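Local coordinates for protein GDNF family receptor alpha-3 (Homo sapiens, PDB 2GH0) that serves as the cell-surface receptor for the neurotrophic factor artemin, whose binding leads to autophosphorylation and activation of the RET receptor, at residues C41-L50 with I85-P93; L101-C111 with I146-F154. All coordinates share one frame; numbering follows the deposited sequence.

Contact 1. Residues C41-L50 with I85-P93; sequences CQRHVCLRQL and IAPNCALPP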
loop_
_atom_site.group_PDB
_atom_site.type_symbol
_atom_site.label_atom_id
_atom_site.label_comp_id
_atom_site.label_asym_id
_atom_site.label_seq_id
_atom_site.Cartn_x
_atom_site.Cartn_y
_atom_site.Cartn_z
ATOM N N CYS C 41 34.097 -6.195 1.215
ATOM C CA CYS C 41 34.524 -5.820 2.553
ATOM C C CYS C 41 35.502 -4.650 2.648
ATOM O O CYS C 41 36.623 -4.685 2.132
ATOM C CB CYS C 41 34.930 -7.040 3.415
ATOM S SG CYS C 41 36.679 -7.088 3.906
ATOM N N GLN C 42 35.043 -3.592 3.296
ATOM C CA GLN C 42 35.919 -2.516 3.725
ATOM C C GLN C 42 36.552 -3.026 5.001
ATOM O O GLN C 42 35.849 -3.210 5.987
ATOM C CB GLN C 42 35.124 -1.243 4.017
ATOM C CG GLN C 42 34.678 -0.460 2.753
ATOM C CD GLN C 42 33.512 -1.131 2.058
ATOM O OE1 GLN C 42 32.680 -1.776 2.717
ATOM N NE2 GLN C 42 33.437 -0.997 0.725
ATOM N N ARG C 43 37.869 -3.241 5.001
ATOM C CA ARG C 43 38.467 -3.966 6.117
ATOM C C ARG C 43 38.342 -3.205 7.441
ATOM O O ARG C 43 38.168 -3.811 8.495
ATOM C CB ARG C 43 39.924 -4.342 5.807
ATOM C CG ARG C 43 40.596 -5.166 6.875
ATOM C CD ARG C 43 42.054 -5.486 6.470
ATOM N NE ARG C 43 42.852 -5.720 7.657
ATOM C CZ ARG C 43 43.676 -4.820 8.198
ATOM N NH1 ARG C 43 43.815 -3.612 7.632
ATOM N NH2 ARG C 43 44.370 -5.138 9.310
ATOM N N HIS C 44 38.463 -1.876 7.382
ATOM C CA HIS C 44 38.380 -1.043 8.588
ATOM C C HIS C 44 36.977 -1.024 9.236
ATOM O O HIS C 44 36.845 -0.878 10.461
ATOM C CB HIS C 44 38.867 0.373 8.305
ATOM C CG HIS C 44 38.037 1.117 7.311
ATOM N ND1 HIS C 44 38.208 0.994 5.945
ATOM C CD2 HIS C 44 37.048 2.031 7.485
ATOM C CE1 HIS C 44 37.353 1.791 5.325
ATOM N NE2 HIS C 44 36.640 2.434 6.235
ATOM N N VAL C 45 35.948 -1.180 8.417
ATOM C CA VAL C 45 34.593 -1.219 8.946
ATOM C C VAL C 45 34.399 -2.582 9.599
ATOM O O VAL C 45 33.864 -2.675 10.669
ATOM C CB VAL C 45 33.537 -0.995 7.865
ATOM C CG1 VAL C 45 32.126 -1.014 8.481
ATOM C CG2 VAL C 45 33.783 0.327 7.198
ATOM N N CYS C 46 34.869 -3.636 8.950
ATOM C CA CYS C 46 34.790 -4.997 9.569
ATOM C C CYS C 46 35.497 -5.028 10.914
ATOM O O CYS C 46 34.978 -5.521 11.926
ATOM C CB CYS C 46 35.369 -6.010 8.582
ATOM S SG CYS C 46 35.662 -7.667 9.263
ATOM N N LEU C 47 36.695 -4.449 10.956
ATOM C CA LEU C 47 37.497 -4.464 12.187
ATOM C C LEU C 47 36.736 -3.704 13.290
ATOM O O LEU C 47 36.693 -4.138 14.420
ATOM C CB LEU C 47 38.851 -3.766 11.885
ATOM C CG LEU C 47 40.139 -4.524 11.698
ATOM C CD1 LEU C 47 40.058 -6.072 11.529
ATOM C CD2 LEU C 47 41.137 -3.715 10.747
ATOM N N ARG C 48 36.149 -2.573 12.958
ATOM C CA ARG C 48 35.431 -1.743 13.919
ATOM C C ARG C 48 34.176 -2.488 14.453
ATOM O O ARG C 48 33.866 -2.433 15.646
ATOM C CB ARG C 48 34.977 -0.439 13.240
ATOM C CG ARG C 48 34.176 0.492 14.141
ATOM C CD ARG C 48 35.032 0.910 15.361
ATOM N NE ARG C 48 34.629 0.155 16.563
ATOM C CZ ARG C 48 35.147 0.322 17.780
ATOM N NH1 ARG C 48 36.116 1.219 18.002
ATOM N NH2 ARG C 48 34.664 -0.373 18.785
ATOM N N GLN C 49 33.496 -3.209 13.577
ATOM C CA GLN C 49 32.302 -4.015 14.029
ATOM C C GLN C 49 32.707 -5.205 14.894
ATOM O O GLN C 49 31.961 -5.612 15.808
ATOM C CB GLN C 49 31.446 -4.446 12.824
ATOM C CG GLN C 49 30.796 -3.248 12.094
ATOM C CD GLN C 49 29.941 -2.440 13.085
ATOM O OE1 GLN C 49 29.031 -2.972 13.708
ATOM N NE2 GLN C 49 30.295 -1.193 13.288
ATOM N N LEU C 50 33.863 -5.801 14.617
ATOM C CA LEU C 50 34.444 -6.837 15.508
ATOM C C LEU C 50 34.757 -6.282 16.905
ATOM O O LEU C 50 34.417 -6.914 17.939
ATOM C CB LEU C 50 35.698 -7.505 14.861
ATOM C CG LEU C 50 35.376 -8.493 13.722
ATOM C CD1 LEU C 50 36.650 -8.801 13.012
ATOM C CD2 LEU C 50 34.768 -9.819 14.250
ATOM N N ILE C 85 35.391 -15.040 12.920
ATOM C CA ILE C 85 35.691 -13.604 12.880
ATOM C C ILE C 85 35.934 -13.067 11.467
ATOM O O ILE C 85 36.441 -11.951 11.296
ATOM C CB ILE C 85 36.915 -13.179 13.830
ATOM C CG1 ILE C 85 38.280 -13.849 13.481
ATOM C CG2 ILE C 85 36.570 -13.383 15.324
ATOM C CD1 ILE C 85 39.409 -13.293 14.220
ATOM N N ALA C 86 35.599 -13.865 10.451
ATOM C CA ALA C 86 35.796 -13.460 9.031
ATOM C C ALA C 86 37.274 -13.035 8.742
ATOM O O ALA C 86 37.513 -11.897 8.321
ATOM C CB ALA C 86 34.821 -12.312 8.666
ATOM N N PRO C 87 38.256 -13.949 8.931
ATOM C CA PRO C 87 39.699 -13.567 8.795
ATOM C C PRO C 87 40.079 -13.131 7.348
ATOM O O PRO C 87 40.980 -12.258 7.129
ATOM C CB PRO C 87 40.464 -14.849 9.251
ATOM C CG PRO C 87 39.453 -16.016 9.011
ATOM C CD PRO C 87 38.079 -15.380 9.271
ATOM N N ASN C 88 39.384 -13.694 6.354
ATOM C CA ASN C 88 39.627 -13.295 4.942
ATOM C C ASN C 88 39.304 -11.827 4.704
ATOM O O ASN C 88 39.760 -11.242 3.743
ATOM C CB ASN C 88 38.834 -14.190 3.984
ATOM C CG ASN C 88 39.379 -15.629 3.956
ATOM O OD1 ASN C 88 40.586 -15.840 4.058
ATOM N ND2 ASN C 88 38.496 -16.608 3.811
ATOM N N CYS C 89 38.484 -11.249 5.580
ATOM C CA CYS C 89 38.258 -9.837 5.552
ATOM C C CYS C 89 39.091 -9.073 6.560
ATOM O O CYS C 89 39.619 -8.010 6.216
ATOM C CB CYS C 89 36.788 -9.487 5.799
ATOM S SG CYS C 89 36.592 -7.674 5.851
ATOM N N ALA C 90 39.134 -9.564 7.801
ATOM C CA ALA C 90 39.707 -8.846 8.944
ATOM C C ALA C 90 41.235 -8.760 8.851
ATOM O O ALA C 90 41.829 -7.824 9.356
ATOM C CB ALA C 90 39.331 -9.539 10.252
ATOM N N LEU C 91 41.851 -9.750 8.232
ATOM C CA LEU C 91 43.336 -9.830 8.210
ATOM C C LEU C 91 43.893 -9.448 6.849
ATOM O O LEU C 91 43.322 -9.834 5.832
ATOM C CB LEU C 91 43.767 -11.236 8.612
ATOM C CG LEU C 91 43.176 -11.806 9.916
ATOM C CD1 LEU C 91 43.656 -13.259 10.129
ATOM C CD2 LEU C 91 43.627 -10.959 11.032
ATOM N N PRO C 92 45.033 -8.697 6.826
ATOM C CA PRO C 92 45.759 -8.384 5.599
ATOM C C PRO C 92 46.039 -9.650 4.818
ATOM O O PRO C 92 46.268 -10.670 5.411
ATOM C CB PRO C 92 47.065 -7.770 6.114
ATOM C CG PRO C 92 46.669 -7.105 7.394
ATOM C CD PRO C 92 45.676 -8.093 8.012
ATOM N N PRO C 93 45.991 -9.595 3.482
ATOM C CA PRO C 93 46.272 -10.848 2.746
ATOM C C PRO C 93 47.769 -11.202 2.727
ATOM O O PRO C 93 48.133 -12.368 2.472
ATOM C CB PRO C 93 45.772 -10.544 1.337
ATOM C CG PRO C 93 45.928 -9.044 1.213
ATOM C CD PRO C 93 45.659 -8.476 2.586
HETATM O O HOH W 1 43.770 -7.216 11.825
#
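The carbonyl O of A90 takes a hydrogen bond from NE of R43 at 2.9 Å. The bond is moderately bent, with 149° at the hydrogen, and NE sits well above the carbonyl plane. A water also donates to A90 O, and NH2 of R43 reaches this water only weakly. With CG anti to the backbone N (chi1 -177°) and the chain extended as far as NE, R43 runs out from its helix and along C89 O and A90 O. Its guanidinium is then sandwiched. P92 CG lies over one face, offset toward the rim, and L47 CD2 lies over the centre of the other, 3.7 Å above the plane. Were R43 an alanine, A90 O would probably lose its side-chain donor, and a gap would be likely to open between L47 and P92. A disulfide fastens the same ends covalently. C41 SG and C89 SG are 2.0 Å apart, with a torsion of 94° about the S-S bond. C46 CB packs 3.4 Å from C89 SG, and C46 is itself disulfide-bonded to C36. Two cystine bridges thus meet at the start of helix 43-56, within the first of the two disulfide-rich, helical GDNF/GAS1 domains of this fragment. Further along the helix the contact turns apolar. L47 CD1 touches A90 CB at 3.8 Å. L50 CD1 reaches the same methyl group at 3.9 Å, so two leucine branches cover it. The other branch of L50, CD2, lies 4.0 Å from I85 CB, and the two side chains cross at about a right angle. Y32 of helix 23-35 also touches L50. An aromatic side chain of another protein chain packs on A86.

Contact 2. Residues L101-C111 with I146-F154; sequences LRRLCFSDPLC and IGTAMTPNF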
loop_
_atom_site.group_PDB
_atom_site.type_symbol
_atom_site.label_atom_id
_atom_site.label_comp_id
_atom_site.label_asym_id
_atom_site.label_seq_id
_atom_site.Cartn_x
_atom_site.Cartn_y
_atom_site.Cartn_z
ATOM N N LEU C 101 54.154 -5.392 12.565
ATOM C CA LEU C 101 52.760 -5.395 13.009
ATOM C C LEU C 101 52.537 -4.741 14.404
ATOM O O LEU C 101 51.614 -3.923 14.588
ATOM C CB LEU C 101 52.281 -6.853 13.027
ATOM C CG LEU C 101 50.778 -7.105 13.085
ATOM C CD1 LEU C 101 49.994 -6.352 11.931
ATOM C CD2 LEU C 101 50.450 -8.642 13.137
ATOM N N ARG C 102 53.324 -5.156 15.417
ATOM C CA ARG C 102 53.264 -4.503 16.734
ATOM C C ARG C 102 53.519 -3.006 16.662
ATOM O O ARG C 102 52.928 -2.237 17.403
ATOM C CB ARG C 102 54.310 -5.092 17.682
ATOM C CG ARG C 102 54.001 -4.760 19.160
ATOM C CD ARG C 102 54.988 -5.419 20.159
ATOM N NE ARG C 102 56.379 -5.091 19.791
ATOM C CZ ARG C 102 57.450 -5.650 20.352
ATOM N NH1 ARG C 102 57.283 -6.496 21.346
ATOM N NH2 ARG C 102 58.683 -5.322 19.957
ATOM N N ARG C 103 54.405 -2.598 15.767
ATOM C CA ARG C 103 54.710 -1.169 15.589
ATOM C C ARG C 103 53.490 -0.401 15.054
ATOM O O ARG C 103 53.319 0.892 15.362
ATOM C CB ARG C 103 55.837 -1.000 14.617
ATOM C CG ARG C 103 56.328 0.524 14.592
ATOM C CD ARG C 103 57.655 0.563 13.945
ATOM N NE ARG C 103 57.634 1.417 12.748
ATOM C CZ ARG C 103 57.094 1.031 11.583
ATOM N NH1 ARG C 103 56.506 -0.203 11.451
ATOM N NH2 ARG C 103 57.150 1.906 10.561
ATOM N N LEU C 104 52.693 -1.179 14.240
ATOM C CA LEU C 104 51.480 -0.580 13.659
ATOM C C LEU C 104 50.489 -0.523 14.806
ATOM O O LEU C 104 49.808 0.489 14.982
ATOM C CB LEU C 104 50.936 -1.384 12.460
ATOM C CG LEU C 104 49.544 -0.978 11.873
ATOM C CD1 LEU C 104 49.508 0.452 11.312
ATOM C CD2 LEU C 104 49.036 -1.982 10.831
ATOM N N CYS C 105 50.374 -1.618 15.570
ATOM C CA CYS C 105 49.663 -1.561 16.829
ATOM C C CYS C 105 50.047 -0.353 17.740
ATOM O O CYS C 105 49.173 0.407 18.199
ATOM C CB CYS C 105 49.788 -2.909 17.575
ATOM S SG CYS C 105 48.852 -2.904 19.060
ATOM N N PHE C 106 51.338 -0.151 17.987
ATOM C CA PHE C 106 51.766 0.868 18.917
ATOM C C PHE C 106 51.319 2.257 18.482
ATOM O O PHE C 106 51.206 3.170 19.312
ATOM C CB PHE C 106 53.291 0.829 19.107
ATOM C CG PHE C 106 53.789 -0.317 19.960
ATOM C CD1 PHE C 106 55.107 -0.748 19.839
ATOM C CD2 PHE C 106 52.964 -0.943 20.885
ATOM C CE1 PHE C 106 55.635 -1.794 20.643
ATOM C CE2 PHE C 106 53.449 -2.004 21.685
ATOM C CZ PHE C 106 54.809 -2.409 21.562
ATOM N N SER C 107 51.116 2.453 17.171
ATOM C CA SER C 107 50.788 3.795 16.607
ATOM C C SER C 107 49.367 4.296 16.951
ATOM O O SER C 107 49.060 5.517 16.840
ATOM C CB SER C 107 50.947 3.783 15.078
ATOM O OG SER C 107 49.883 3.056 14.465
ATOM N N ASP C 108 48.507 3.358 17.355
ATOM C CA ASP C 108 47.090 3.636 17.721
ATOM C C ASP C 108 46.896 3.410 19.211
ATOM O O ASP C 108 47.085 2.272 19.671
ATOM C CB ASP C 108 46.133 2.655 17.005
ATOM C CG ASP C 108 44.679 2.758 17.526
ATOM O OD1 ASP C 108 44.086 3.850 17.513
ATOM O OD2 ASP C 108 44.129 1.729 17.958
ATOM N N PRO C 109 46.506 4.463 19.954
ATOM C CA PRO C 109 46.299 4.283 21.396
ATOM C C PRO C 109 45.412 3.096 21.862
ATOM O O PRO C 109 45.768 2.441 22.862
ATOM C CB PRO C 109 45.663 5.605 21.810
ATOM C CG PRO C 109 46.286 6.632 20.817
ATOM C CD PRO C 109 46.274 5.866 19.531
ATOM N N LEU C 110 44.268 2.839 21.193
ATOM C CA LEU C 110 43.422 1.661 21.525
ATOM C C LEU C 110 44.148 0.332 21.421
ATOM O O LEU C 110 44.039 -0.536 22.324
ATOM C CB LEU C 110 42.157 1.597 20.641
ATOM C CG LEU C 110 41.184 0.414 20.873
ATOM C CD1 LEU C 110 40.745 0.397 22.312
ATOM C CD2 LEU C 110 39.912 0.562 20.020
ATOM N N CYS C 111 44.780 0.089 20.284
ATOM C CA CYS C 111 45.528 -1.185 20.106
ATOM C C CYS C 111 46.636 -1.331 21.132
ATOM O O CYS C 111 46.763 -2.370 21.729
ATOM C CB CYS C 111 46.088 -1.320 18.708
ATOM S SG CYS C 111 46.869 -2.952 18.455
ATOM N N ILE C 146 40.724 -8.687 19.157
ATOM C CA ILE C 146 40.059 -9.002 17.898
ATOM C C ILE C 146 39.415 -7.761 17.309
ATOM O O ILE C 146 38.649 -7.065 17.990
ATOM C CB ILE C 146 39.084 -10.169 18.069
ATOM C CG1 ILE C 146 39.858 -11.377 18.439
ATOM C CG2 ILE C 146 38.454 -10.577 16.734
ATOM C CD1 ILE C 146 39.048 -12.489 18.847
ATOM N N GLY C 147 39.829 -7.408 16.081
ATOM C CA GLY C 147 39.475 -6.100 15.503
ATOM C C GLY C 147 40.607 -5.053 15.584
ATOM O O GLY C 147 40.464 -3.933 15.041
ATOM N N THR C 148 41.698 -5.363 16.277
ATOM C CA THR C 148 42.867 -4.464 16.278
ATOM C C THR C 148 43.848 -4.898 15.183
ATOM O O THR C 148 43.633 -5.907 14.506
ATOM C CB THR C 148 43.623 -4.490 17.615
ATOM O OG1 THR C 148 44.249 -5.789 17.793
ATOM C CG2 THR C 148 42.721 -4.131 18.813
ATOM N N ALA C 149 44.945 -4.165 15.019
ATOM C CA ALA C 149 46.015 -4.633 14.148
ATOM C C ALA C 149 46.580 -5.973 14.634
ATOM O O ALA C 149 47.104 -6.753 13.824
ATOM C CB ALA C 149 47.158 -3.577 14.029
ATOM N N MET C 150 46.479 -6.267 15.933
ATOM C CA MET C 150 47.014 -7.511 16.452
ATOM C C MET C 150 45.944 -8.560 16.613
ATOM O O MET C 150 45.911 -9.194 17.668
ATOM C CB MET C 150 47.631 -7.310 17.843
ATOM C CG MET C 150 48.734 -6.256 17.918
ATOM S SD MET C 150 50.256 -6.779 17.211
ATOM C CE MET C 150 51.144 -7.556 18.518
ATOM N N THR C 151 45.130 -8.822 15.583
ATOM C CA THR C 151 43.975 -9.750 15.760
ATOM C C THR C 151 44.484 -11.168 15.745
ATOM O O THR C 151 45.131 -11.572 14.747
ATOM C CB THR C 151 42.878 -9.533 14.632
ATOM O OG1 THR C 151 42.247 -8.282 14.872
ATOM C CG2 THR C 151 41.815 -10.653 14.615
ATOM N N PRO C 152 44.250 -11.927 16.834
ATOM C CA PRO C 152 44.607 -13.339 16.863
ATOM C C PRO C 152 43.511 -14.256 16.286
ATOM O O PRO C 152 42.284 -13.866 16.239
ATOM C CB PRO C 152 44.751 -13.602 18.373
ATOM C CG PRO C 152 43.758 -12.750 19.018
ATOM C CD PRO C 152 43.640 -11.512 18.125
ATOM N N ASN C 153 43.872 -15.466 15.859
ATOM C CA ASN C 153 42.784 -16.362 15.402
ATOM C C ASN C 153 43.255 -17.811 15.387
ATOM O O ASN C 153 44.442 -18.061 15.380
ATOM C CB ASN C 153 42.361 -15.992 13.961
ATOM C CG ASN C 153 41.039 -16.688 13.526
ATOM O OD1 ASN C 153 40.142 -16.882 14.353
ATOM N ND2 ASN C 153 40.946 -17.081 12.215
ATOM N N PHE C 154 42.321 -18.757 15.342
ATOM C CA PHE C 154 42.678 -20.178 15.196
ATOM C C PHE C 154 43.406 -20.383 13.862
ATOM O O PHE C 154 43.042 -19.818 12.852
ATOM C CB PHE C 154 41.424 -21.069 15.239
ATOM C CG PHE C 154 40.743 -20.994 16.584
ATOM C CD1 PHE C 154 39.707 -20.108 16.808
ATOM C CD2 PHE C 154 41.252 -21.740 17.650
ATOM C CE1 PHE C 154 39.125 -20.003 18.065
ATOM C CE2 PHE C 154 40.697 -21.655 18.913
ATOM C CZ PHE C 154 39.584 -20.808 19.124
#
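M150 lays its thioether across a helix and a disulfide at once. Its chain bends at chi2 and chi3 (-74° and -89°). The bends bring SD to 3.8 Å from R102 CA and CE to 4.0 Å from R102 CG. Nearer its root, M150 CG sits 3.5 Å from C105 CB and 3.8 Å from C111 SG. C105 and C111 are joined to each other, so the methionine packs against their bridge. L115 and L181 also touch M150. A149 points its methyl group at the helix, where L104 CD2 meets it at 4.0 Å. L101 CD1 lies 3.5 Å from A149 O, a carbon-to-oxygen contact. T148 CB leans on C111 SG at 3.7 Å. The T148 hydroxyl oxygen accepts from M150 N, which makes an ST turn, and it also bonds to L145 O. R102 sends its guanidinium the other way, to a salt bridge with E177. OD2 of D108, the N-cap residue of helix 109-121, accepts from C111 N at 2.9 Å. Two helices are thus stapled at their junction by a disulfide and packed against a turn before strand 152-154, as suits the mainly helical, disulfide-rich GDNF/GAS1 domain.

Overall arrangement
The two contacts sit in successive GDNF/GAS1 domains, and both segments of contact 1 precede those of contact 2 in the chain. Their centres are about 12 Å apart, and they touch. L47 CG lies 3.4 Å from G147 O, and I85 packs on I146, T151 and P152 O. Residues 85-93 therefore face helix 43-56 and also the 146-154 segment. Contact 1 is partly buried. The C41-C89 disulfide links its two segments directly, with an arginine-to-carbonyl bond beside it. Contact 2 is the more buried. Its disulfide stays within residues 101-111, and its two segments meet through apolar side chains and sulfur. L51 of helix 43-56 also touches T148 and L110, so side chains of the two domain ranges meet here as well.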